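Local coordinates for uncharacterized conserved protein (Thermotoga maritima, PDB 2ZBV) that probably cleaves S-adenosyl-L-methionine by hydrolysis or halide attack, and binds adenosine between subunits, at residues Leu64-Ile78 with Phe124-Ala136. Residues are numbered along the deposited sequence; the frame is centred on the assembly and turned at random.
Sequences LVVVDYGVGTSRKAI and FTFHGRDIFAPVA. With ADN (adenosine), chain D.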
loop_
_atom_site.group_PDB
_atom_site.type_symbol
_atom_site.label_atom_id
_atom_site.label_comp_id
_atom_site.label_asym_id
_atom_site.label_seq_id
_atom_site.Cartn_x
_atom_site.Cartn_y
_atom_site.Cartn_z
ATOM N N LEU A 64 14.486 3.764 8.863
ATOM C CA LEU A 64 14.311 5.100 8.297
ATOM C C LEU A 64 12.949 5.559 8.801
ATOM O O LEU A 64 11.924 5.095 8.317
ATOM C CB LEU A 64 14.330 5.019 6.777
ATOM C CG LEU A 64 14.039 6.289 5.970
ATOM C CD1 LEU A 64 14.947 7.437 6.394
ATOM C CD2 LEU A 64 14.246 5.947 4.502
ATOM N N VAL A 65 12.950 6.450 9.789
ATOM C CA VAL A 65 11.711 6.906 10.402
ATOM C C VAL A 65 11.487 8.390 10.165
ATOM O O VAL A 65 12.169 9.229 10.749
ATOM C CB VAL A 65 11.738 6.634 11.920
ATOM C CG1 VAL A 65 10.358 6.891 12.531
ATOM C CG2 VAL A 65 12.200 5.204 12.173
ATOM N N VAL A 66 10.515 8.708 9.319
ATOM C CA VAL A 66 10.247 10.093 8.997
ATOM C C VAL A 66 8.806 10.573 9.162
ATOM O O VAL A 66 7.984 10.469 8.247
ATOM C CB VAL A 66 10.714 10.425 7.551
ATOM C CG1 VAL A 66 10.625 11.927 7.303
ATOM C CG2 VAL A 66 12.150 9.951 7.338
ATOM N N VAL A 67 8.524 11.083 10.356
ATOM C CA VAL A 67 7.244 11.704 10.719
ATOM C C VAL A 67 7.915 12.969 11.234
ATOM O O VAL A 67 8.358 13.046 12.384
ATOM C CB VAL A 67 6.529 10.950 11.844
ATOM C CG1 VAL A 67 5.211 11.649 12.179
ATOM C CG2 VAL A 67 6.266 9.514 11.406
ATOM N N ASP A 68 7.995 13.957 10.355
ATOM C CA ASP A 68 8.762 15.158 10.636
ATOM C C ASP A 68 8.068 16.500 10.374
ATOM O O ASP A 68 8.397 17.201 9.426
ATOM C CB ASP A 68 10.036 14.996 9.791
ATOM C CG ASP A 68 11.090 16.023 10.072
ATOM O OD1 ASP A 68 11.074 16.646 11.156
ATOM O OD2 ASP A 68 11.962 16.172 9.189
ATOM N N TYR A 69 7.123 16.872 11.232
ATOM C CA TYR A 69 6.403 18.137 11.048
ATOM C C TYR A 69 7.329 19.348 11.160
ATOM O O TYR A 69 7.024 20.419 10.635
ATOM C CB TYR A 69 5.274 18.256 12.078
ATOM C CG TYR A 69 5.761 18.206 13.515
ATOM C CD1 TYR A 69 6.181 19.361 14.174
ATOM C CD2 TYR A 69 5.836 16.995 14.199
ATOM C CE1 TYR A 69 6.670 19.311 15.484
ATOM C CE2 TYR A 69 6.322 16.928 15.501
ATOM C CZ TYR A 69 6.739 18.086 16.138
ATOM O OH TYR A 69 7.243 18.008 17.416
ATOM N N GLY A 70 8.459 19.181 11.843
ATOM C CA GLY A 70 9.393 20.286 12.014
ATOM C C GLY A 70 10.475 20.317 10.952
ATOM O O GLY A 70 11.514 20.963 11.119
ATOM N N VAL A 71 10.229 19.617 9.850
ATOM C CA VAL A 71 11.187 19.565 8.762
ATOM C C VAL A 71 11.570 20.993 8.348
ATOM O O VAL A 71 10.709 21.862 8.202
ATOM C CB VAL A 71 10.596 18.795 7.547
ATOM C CG1 VAL A 71 9.389 19.555 6.974
ATOM C CG2 VAL A 71 11.665 18.581 6.486
ATOM N N GLY A 72 12.867 21.240 8.192
ATOM C CA GLY A 72 13.314 22.561 7.782
ATOM C C GLY A 72 13.553 23.570 8.893
ATOM O O GLY A 72 14.000 24.682 8.622
ATOM N N THR A 73 13.258 23.201 10.137
ATOM C CA THR A 73 13.465 24.103 11.269
ATOM C C THR A 73 14.797 23.768 11.948
ATOM O O THR A 73 15.594 23.007 11.408
ATOM C CB THR A 73 12.323 23.983 12.306
ATOM O OG1 THR A 73 12.345 22.679 12.895
ATOM C CG2 THR A 73 10.967 24.207 11.639
ATOM N N SER A 74 15.034 24.323 13.132
ATOM C CA SER A 74 16.286 24.077 13.841
ATOM C C SER A 74 16.335 22.706 14.507
ATOM O O SER A 74 17.332 22.349 15.134
ATOM C CB SER A 74 16.516 25.162 14.895
ATOM O OG SER A 74 15.517 25.108 15.901
ATOM N N ARG A 75 15.259 21.937 14.379
ATOM C CA ARG A 75 15.228 20.612 14.980
ATOM C C ARG A 75 16.367 19.798 14.367
ATOM O O ARG A 75 16.620 19.865 13.158
ATOM C CB ARG A 75 13.870 19.945 14.723
ATOM C CG ARG A 75 13.621 19.533 13.274
ATOM C CD ARG A 75 13.907 18.048 13.059
ATOM N NE ARG A 75 13.694 17.641 11.669
ATOM C CZ ARG A 75 14.568 17.843 10.685
ATOM N NH1 ARG A 75 15.729 18.444 10.933
ATOM N NH2 ARG A 75 14.274 17.457 9.447
ATOM N N LYS A 76 17.060 19.040 15.206
ATOM C CA LYS A 76 18.188 18.233 14.754
ATOM C C LYS A 76 17.784 16.976 13.995
ATOM O O LYS A 76 16.730 16.392 14.246
ATOM C CB LYS A 76 19.054 17.826 15.956
ATOM C CG LYS A 76 19.718 18.999 16.702
ATOM C CD LYS A 76 20.469 18.493 17.936
ATOM C CE LYS A 76 21.018 19.634 18.798
ATOM N NZ LYS A 76 22.137 20.370 18.143
ATOM N N ALA A 77 18.640 16.581 13.062
ATOM C CA ALA A 77 18.460 15.370 12.274
ATOM C C ALA A 77 19.462 14.442 12.957
ATOM O O ALA A 77 20.630 14.805 13.113
ATOM C CB ALA A 77 18.859 15.619 10.831
ATOM N N ILE A 78 19.021 13.260 13.369
ATOM C CA ILE A 78 19.908 12.357 14.096
ATOM C C ILE A 78 19.893 10.897 13.664
ATOM O O ILE A 78 19.053 10.466 12.872
ATOM C CB ILE A 78 19.568 12.365 15.612
ATOM C CG1 ILE A 78 18.138 11.852 15.818
ATOM C CG2 ILE A 78 19.678 13.771 16.184
ATOM C CD1 ILE A 78 17.764 11.637 17.275
ATOM N N PHE A 124 13.730 22.382 1.504
ATOM C CA PHE A 124 13.419 22.830 2.854
ATOM C C PHE A 124 12.416 21.938 3.564
ATOM O O PHE A 124 12.447 21.826 4.784
ATOM C CB PHE A 124 12.848 24.253 2.844
ATOM C CG PHE A 124 13.749 25.267 2.210
ATOM C CD1 PHE A 124 15.063 25.418 2.643
ATOM C CD2 PHE A 124 13.278 26.085 1.187
ATOM C CE1 PHE A 124 15.897 26.372 2.062
ATOM C CE2 PHE A 124 14.102 27.044 0.597
ATOM C CZ PHE A 124 15.414 27.189 1.034
ATOM N N THR A 125 11.530 21.299 2.808
ATOM C CA THR A 125 10.495 20.489 3.433
ATOM C C THR A 125 10.447 18.988 3.129
ATOM O O THR A 125 9.440 18.340 3.407
ATOM C CB THR A 125 9.105 21.102 3.136
ATOM O OG1 THR A 125 8.888 21.144 1.722
ATOM C CG2 THR A 125 9.028 22.531 3.684
ATOM N N PHE A 126 11.517 18.431 2.568
ATOM C CA PHE A 126 11.540 16.995 2.279
ATOM C C PHE A 126 12.901 16.380 2.617
ATOM O O PHE A 126 13.546 15.763 1.768
ATOM C CB PHE A 126 11.192 16.732 0.808
ATOM C CG PHE A 126 10.766 15.303 0.518
ATOM C CD1 PHE A 126 10.504 14.405 1.552
ATOM C CD2 PHE A 126 10.610 14.869 -0.793
ATOM C CE1 PHE A 126 10.089 13.090 1.281
ATOM C CE2 PHE A 126 10.197 13.560 -1.079
ATOM C CZ PHE A 126 9.936 12.670 -0.035
ATOM N N HIS A 127 13.336 16.557 3.861
ATOM C CA HIS A 127 14.608 16.002 4.304
ATOM C C HIS A 127 14.535 14.475 4.239
ATOM O O HIS A 127 15.557 13.799 4.145
ATOM C CB HIS A 127 14.927 16.467 5.727
ATOM C CG HIS A 127 15.344 17.904 5.819
ATOM N ND1 HIS A 127 15.350 18.751 4.731
ATOM C CD2 HIS A 127 15.757 18.647 6.874
ATOM C CE1 HIS A 127 15.749 19.953 5.109
ATOM N NE2 HIS A 127 16.002 19.917 6.405
ATOM N N GLY A 128 13.318 13.936 4.273
ATOM C CA GLY A 128 13.156 12.496 4.184
ATOM C C GLY A 128 13.838 11.941 2.941
ATOM O O GLY A 128 14.443 10.867 2.981
ATOM N N ARG A 129 13.746 12.669 1.833
ATOM C CA ARG A 129 14.364 12.245 0.570
ATOM C C ARG A 129 15.816 12.707 0.418
ATOM O O ARG A 129 16.676 11.953 -0.047
ATOM C CB ARG A 129 13.578 12.804 -0.629
ATOM C CG ARG A 129 14.261 12.592 -1.989
ATOM C CD ARG A 129 13.666 13.487 -3.084
ATOM N NE ARG A 129 13.961 14.902 -2.853
ATOM C CZ ARG A 129 13.340 15.915 -3.454
ATOM N NH1 ARG A 129 12.375 15.683 -4.338
ATOM N NH2 ARG A 129 13.677 17.165 -3.158
ATOM N N ASP A 130 16.073 13.950 0.816
ATOM C CA ASP A 130 17.388 14.551 0.646
ATOM C C ASP A 130 18.448 14.287 1.695
ATOM O O ASP A 130 19.640 14.415 1.406
ATOM C CB ASP A 130 17.232 16.064 0.470
ATOM C CG ASP A 130 16.308 16.417 -0.676
ATOM O OD1 ASP A 130 16.227 15.616 -1.632
ATOM O OD2 ASP A 130 15.674 17.496 -0.628
ATOM N N ILE A 131 18.025 13.918 2.898
ATOM C CA ILE A 131 18.965 13.676 3.985
ATOM C C ILE A 131 18.814 12.324 4.686
ATOM O O ILE A 131 19.781 11.570 4.801
ATOM C CB ILE A 131 18.851 14.783 5.053
ATOM C CG1 ILE A 131 19.107 16.158 4.418
ATOM C CG2 ILE A 131 19.836 14.508 6.193
ATOM C CD1 ILE A 131 19.014 17.334 5.404
ATOM N N PHE A 132 17.607 12.024 5.159
ATOM C CA PHE A 132 17.365 10.775 5.880
ATOM C C PHE A 132 17.516 9.500 5.069
ATOM O O PHE A 132 18.231 8.584 5.483
ATOM C CB PHE A 132 15.976 10.798 6.530
ATOM C CG PHE A 132 15.828 11.840 7.602
ATOM C CD1 PHE A 132 16.701 11.868 8.688
ATOM C CD2 PHE A 132 14.812 12.789 7.532
ATOM C CE1 PHE A 132 16.567 12.826 9.687
ATOM C CE2 PHE A 132 14.665 13.757 8.527
ATOM C CZ PHE A 132 15.541 13.776 9.606
ATOM N N ALA A 133 16.844 9.431 3.922
ATOM C CA ALA A 133 16.914 8.231 3.098
ATOM C C ALA A 133 18.341 7.902 2.667
ATOM O O ALA A 133 18.806 6.785 2.867
ATOM C CB ALA A 133 16.000 8.369 1.870
ATOM N N PRO A 134 19.060 8.868 2.074
ATOM C CA PRO A 134 20.429 8.541 1.662
ATOM C C PRO A 134 21.332 8.139 2.827
ATOM O O PRO A 134 22.181 7.252 2.687
ATOM C CB PRO A 134 20.889 9.813 0.938
ATOM C CG PRO A 134 20.027 10.904 1.534
ATOM C CD PRO A 134 18.685 10.226 1.641
ATOM N N VAL A 135 21.149 8.777 3.978
ATOM C CA VAL A 135 21.947 8.434 5.147
ATOM C C VAL A 135 21.669 6.986 5.561
ATOM O O VAL A 135 22.602 6.216 5.831
ATOM C CB VAL A 135 21.654 9.394 6.318
ATOM C CG1 VAL A 135 22.178 8.816 7.626
ATOM C CG2 VAL A 135 22.331 10.739 6.047
ATOM N N ALA A 136 20.392 6.609 5.594
ATOM C CA ALA A 136 20.026 5.240 5.949
ATOM C C ALA A 136 20.634 4.291 4.921
ATOM O O ALA A 136 21.128 3.221 5.270
ATOM C CB ALA A 136 18.504 5.081 5.972
HETATM O "O5'" ADN D . 9.404 16.074 4.861
HETATM C "C5'" ADN D . 8.393 15.104 5.157
HETATM C "C4'" ADN D . 7.592 15.559 6.375
HETATM O "O4'" ADN D . 6.897 16.820 6.137
HETATM C "C3'" ADN D . 6.494 14.551 6.787
HETATM O "O3'" ADN D . 7.001 13.607 7.729
HETATM C "C2'" ADN D . 5.381 15.461 7.352
HETATM O "O2'" ADN D . 5.122 15.185 8.729
HETATM C "C1'" ADN D . 5.873 16.892 7.151
HETATM N N9 ADN D . 4.761 17.749 6.706
HETATM C C8 ADN D . 4.112 17.676 5.491
HETATM N N7 ADN D . 3.175 18.571 5.423
HETATM C C5 ADN D . 3.151 19.277 6.574
HETATM C C6 ADN D . 2.364 20.353 7.075
HETATM N N6 ADN D . 1.350 20.906 6.303
HETATM N N1 ADN D . 2.629 20.821 8.315
HETATM C C2 ADN D . 3.609 20.300 9.080
HETATM N N3 ADN D . 4.370 19.289 8.646
HETATM C C4 ADN D . 4.176 18.757 7.419
HETATM O O HOH W 1 11.577 15.192 6.257
#
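Leu64 and Phe132 begin the apolar part of this contact, where helix 127-136 packs nearly antiparallel to strand 64-66 (159° between the short segments). Leu64 lays CD1 against Phe132 CB at 3.5 Å and turns CD2 to Ala133; Val66 CG2 meets Phe132 CD2, and Ala77 CB, from strand 77-82 two places along the sheet, touches Phe132 CE1. On the loop after strand 64-66, Val71 has CG2 anti to its backbone N, and this methyl sits over one face of the His127 imidazole in a CH-pi contact, 4.1 Å from the ring centroid, while Ile131 CD1 covers the opposite face.

The polar part is a salt bridge lying beside both rings. Arg75, bent at chi2 (99°), grips Asp68 side-on: NE donates to OD1 (2.8 Å) and NH2 to the syn lone pair of OD2 (2.7 Å), both almost straight. Phe132 CZ lies over one guanidinium face, and His127 CD2 stands at its edge, 3.2 Å from NH2. A leucine in place of Arg75 would probably leave the buried Asp68 carboxylate without its countercharge and freer to turn.

Adenosine spans both segments, its O3' accepting from Asp68 N and its O5' donating to Thr125 O (2.7 Å). A water joins O5' to Asp68 OD2 and, weakly, to Gly128 N; the second subunit completes the pocket. The chemistry implies a carboxylate fixed by Arg75 and water-linked to the ribose 5' end, where the family's substrate would carry its sulfonium.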